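Local coordinates for magnesium and cobalt efflux protein (Bordetella parapertussis, PDB 3JTF) that probably takes part in magnesium and cobalt transport and here, as its CBS domain pair, binds AMP, at residues Glu4-Val7 against Ala8-Met11; Ala57-Leu60 against Leu61-Met64. All coordinates share one frame; numbering follows the deposited sequence.

Interaction 1 (Glu4-Val7 against Ala8-Met11); sequences ERTV and ADIM
Asp9 reaches back to the backbone of Thr6 across the short helical turn 7-10, at the N-terminal side of the CBS domain pair. With its CG beside the backbone N and anti to the carbonyl carbon (chi1 -62°), the carboxylate swings toward the extended residues just before the turn, and Thr6 N donates to Asp9 OD2 at 3.3 Å. The approach is nearly straight at the hydrogen but comes from well above the carboxylate plane. In return, Asp9 N bonds to Thr6 O at 3.0 Å, so side chain and main chain of one residue both hold Thr6. Arg5 crosses Asp9 at about a right angle, its guanidinium plane turned 76° from the carboxylate. The CB of Arg5 lies 3.6 Å from Asp9 OD2, whereas NH1 makes a long salt bridge of 3.8 Å to that oxygen; the stronger partner of the guanidinium is Asp127, bound through NE. On the buried side, Val7 packs on Leu90 and Val104, while Ile10 leans on helix 117-126 beside the AMP-binding Asp119. Val7 O closes the turn, accepting Ile10 N at 2.9 Å and, weakly, Met11 N at 3.0 Å.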
# COMPACT_ATOMS: atom_id res chain seq x y z
N GLU B 4 27.60 -6.04 -1.58
CA GLU B 4 26.40 -5.41 -0.96
C GLU B 4 25.27 -6.47 -1.00
O GLU B 4 25.38 -7.46 -1.75
CB GLU B 4 26.08 -4.10 -1.73
CG GLU B 4 24.99 -3.19 -1.15
CD GLU B 4 23.69 -3.22 -1.97
OE1 GLU B 4 23.49 -2.33 -2.83
OE2 GLU B 4 22.86 -4.13 -1.77
N ARG B 5 24.20 -6.31 -0.22
CA ARG B 5 23.16 -7.34 -0.10
C ARG B 5 22.40 -7.56 -1.41
O ARG B 5 22.36 -6.65 -2.27
CB ARG B 5 22.11 -6.95 0.94
CG ARG B 5 22.68 -6.64 2.27
CD ARG B 5 21.70 -6.90 3.36
NE ARG B 5 22.42 -7.03 4.62
CZ ARG B 5 22.64 -8.17 5.26
NH1 ARG B 5 22.20 -9.34 4.78
NH2 ARG B 5 23.32 -8.14 6.40
N THR B 6 21.72 -8.70 -1.51
CA THR B 6 20.86 -8.94 -2.66
C THR B 6 19.39 -9.23 -2.30
O THR B 6 19.01 -9.46 -1.14
CB THR B 6 21.40 -10.08 -3.54
OG1 THR B 6 21.17 -11.31 -2.89
CG2 THR B 6 22.92 -9.92 -3.83
N VAL B 7 18.57 -9.19 -3.33
CA VAL B 7 17.15 -9.49 -3.19
C VAL B 7 16.87 -10.80 -2.44
O VAL B 7 15.98 -10.86 -1.60
CB VAL B 7 16.48 -9.50 -4.59
CG1 VAL B 7 15.15 -10.27 -4.57
CG2 VAL B 7 16.28 -8.07 -5.02
N ALA B 8 17.66 -11.83 -2.71
CA ALA B 8 17.48 -13.13 -2.05
C ALA B 8 17.48 -13.03 -0.52
O ALA B 8 16.77 -13.79 0.13
CB ALA B 8 18.56 -14.15 -2.50
N ASP B 9 18.27 -12.13 0.05
CA ASP B 9 18.33 -11.93 1.52
C ASP B 9 17.02 -11.36 2.11
O ASP B 9 16.78 -11.51 3.29
CB ASP B 9 19.43 -10.92 1.89
CG ASP B 9 20.83 -11.38 1.48
OD1 ASP B 9 21.04 -12.61 1.42
OD2 ASP B 9 21.71 -10.52 1.20
N ILE B 10 16.22 -10.66 1.32
CA ILE B 10 15.06 -9.97 1.91
C ILE B 10 13.69 -10.39 1.34
O ILE B 10 12.66 -9.95 1.82
CB ILE B 10 15.21 -8.44 1.78
CG1 ILE B 10 15.16 -8.01 0.31
CG2 ILE B 10 16.54 -7.96 2.44
CD1 ILE B 10 14.95 -6.51 0.11
N MSE B 11 13.67 -11.20 0.31
CA MSE B 11 12.41 -11.51 -0.35
C MSE B 11 11.45 -12.29 0.54
O MSE B 11 11.87 -13.07 1.42
CB MSE B 11 12.67 -12.28 -1.61
CG MSE B 11 13.19 -13.66 -1.38
SE MSE B 11 13.63 -14.54 -3.09
CE MSE B 11 14.28 -16.21 -2.25

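Interaction 2 (Ala57-Leu60 against Leu61-Met64); sequences AKDL and LRYM
Leu61 folds back over the carbonyl of Lys58 in a 3-10 helix that follows strand 51-56. The CB of Leu61 is 3.2 Å from Lys58 O, with CG and CD1 also lying against that oxygen, while Leu61 N bonds to it at 3.0 Å. Arg62 N to Asp59 O and Tyr63 N to Leu60 O repeat the three-residue step. This is the tight part: Leu60 is buried against helices 26-35 and 71-74 and also meets Leu61 of the second subunit. Tyr63, exposed and touching Met64 of the second subunit, marks the open end. Asp59 and Arg62, partly exposed and backed by Leu74, lie side by side, pointing the same way. Arg62 lays CB, CG and CD along Asp59 O, and its extended chain carries NE to Asp59 OD1 at 3.3 Å. This salt-bridge hydrogen bond is weak though fairly straight (167°); OD1 sits at the guanidinium edge, near its plane, and the two planes are 53° apart. The chemistry thus divides the helix: a weak ion pair joins two side chains of one flank, while the Lys58 ammonium is held by the carbonyls of Ile33, Thr36 and His38 of the second subunit, probably a stabilising charge-dipole arrangement.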
# COMPACT_ATOMS: atom_id res chain seq x y z
N ALA B 57 -5.68 -4.68 -5.41
CA ALA B 57 -7.01 -4.97 -4.83
C ALA B 57 -8.03 -3.87 -5.09
O ALA B 57 -9.18 -4.16 -5.38
CB ALA B 57 -6.91 -5.17 -3.34
N LYS B 58 -7.59 -2.62 -4.98
CA LYS B 58 -8.49 -1.49 -5.10
C LYS B 58 -9.09 -1.36 -6.51
O LYS B 58 -10.19 -0.81 -6.67
CB LYS B 58 -7.80 -0.20 -4.64
CG LYS B 58 -6.77 0.35 -5.57
CD LYS B 58 -6.08 1.60 -4.93
CE LYS B 58 -6.50 2.92 -5.59
NZ LYS B 58 -6.28 4.10 -4.63
N ASP B 59 -8.40 -1.90 -7.51
CA ASP B 59 -8.95 -1.94 -8.86
C ASP B 59 -10.24 -2.74 -8.97
O ASP B 59 -11.05 -2.48 -9.89
CB ASP B 59 -7.90 -2.43 -9.86
CG ASP B 59 -6.90 -1.33 -10.25
OD1 ASP B 59 -7.32 -0.17 -10.19
OD2 ASP B 59 -5.75 -1.63 -10.66
N LEU B 60 -10.48 -3.67 -8.06
CA LEU B 60 -11.74 -4.41 -8.12
C LEU B 60 -12.95 -3.50 -7.83
O LEU B 60 -14.08 -3.88 -8.12
CB LEU B 60 -11.73 -5.63 -7.20
CG LEU B 60 -10.89 -6.84 -7.65
CD1 LEU B 60 -11.07 -7.99 -6.66
CD2 LEU B 60 -11.31 -7.29 -9.05
N LEU B 61 -12.72 -2.31 -7.28
CA LEU B 61 -13.81 -1.34 -7.09
C LEU B 61 -14.41 -0.88 -8.42
O LEU B 61 -15.51 -0.36 -8.44
CB LEU B 61 -13.34 -0.11 -6.32
CG LEU B 61 -13.01 -0.44 -4.87
CD1 LEU B 61 -12.18 0.78 -4.27
CD2 LEU B 61 -14.27 -0.76 -4.07
N ARG B 62 -13.69 -1.07 -9.51
CA ARG B 62 -14.23 -0.78 -10.84
C ARG B 62 -15.44 -1.63 -11.23
O ARG B 62 -16.13 -1.29 -12.18
CB ARG B 62 -13.14 -0.92 -11.86
CG ARG B 62 -12.04 0.10 -11.71
CD ARG B 62 -10.90 -0.27 -12.63
NE ARG B 62 -9.70 0.53 -12.43
CZ ARG B 62 -9.43 1.70 -13.02
NH1 ARG B 62 -10.30 2.25 -13.85
NH2 ARG B 62 -8.28 2.31 -12.77
N TYR B 63 -15.68 -2.74 -10.53
CA TYR B 63 -16.92 -3.51 -10.69
C TYR B 63 -18.13 -2.61 -10.53
O TYR B 63 -19.16 -2.84 -11.18
CB TYR B 63 -17.03 -4.65 -9.66
CG TYR B 63 -18.33 -5.47 -9.63
CD1 TYR B 63 -18.51 -6.57 -10.50
CD2 TYR B 63 -19.36 -5.20 -8.70
CE1 TYR B 63 -19.68 -7.36 -10.46
CE2 TYR B 63 -20.55 -6.00 -8.66
CZ TYR B 63 -20.69 -7.07 -9.54
OH TYR B 63 -21.82 -7.85 -9.52
N MSE B 64 -18.00 -1.58 -9.71
CA MSE B 64 -19.10 -0.64 -9.56
C MSE B 64 -19.10 0.51 -10.56
O MSE B 64 -19.95 1.39 -10.47
CB MSE B 64 -19.11 -0.16 -8.11
CG MSE B 64 -19.26 -1.41 -7.13
SE MSE B 64 -19.60 -0.75 -5.39
CE MSE B 64 -17.66 -0.70 -4.99

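In the fold
Both are local contacts, a single turn and a longer 3-10 segment, and they follow one another along the chain without nesting or crossing. Interaction 1 closes its turn at the N terminus, just before strand 12-13, which joins the sheet of strands 111-116, 101-105 and 80-82; through the side chains of Arg5, Val7 and Ile10 it ties the start of the chain to helices 87-96 and 117-126 of the second CBS domain. The chain then runs through strand 20-21, helix 26-35 and strands 40-44 and 51-56 before interaction 2 coils residues 57-64 against helices 26-35 and 71-74 and the second subunit. Their centres, 33 Å apart, lie on opposite sides of the chain's centre, and each approaches residues of the AMP site: Asp119 for interaction 1, Ser39 for interaction 2.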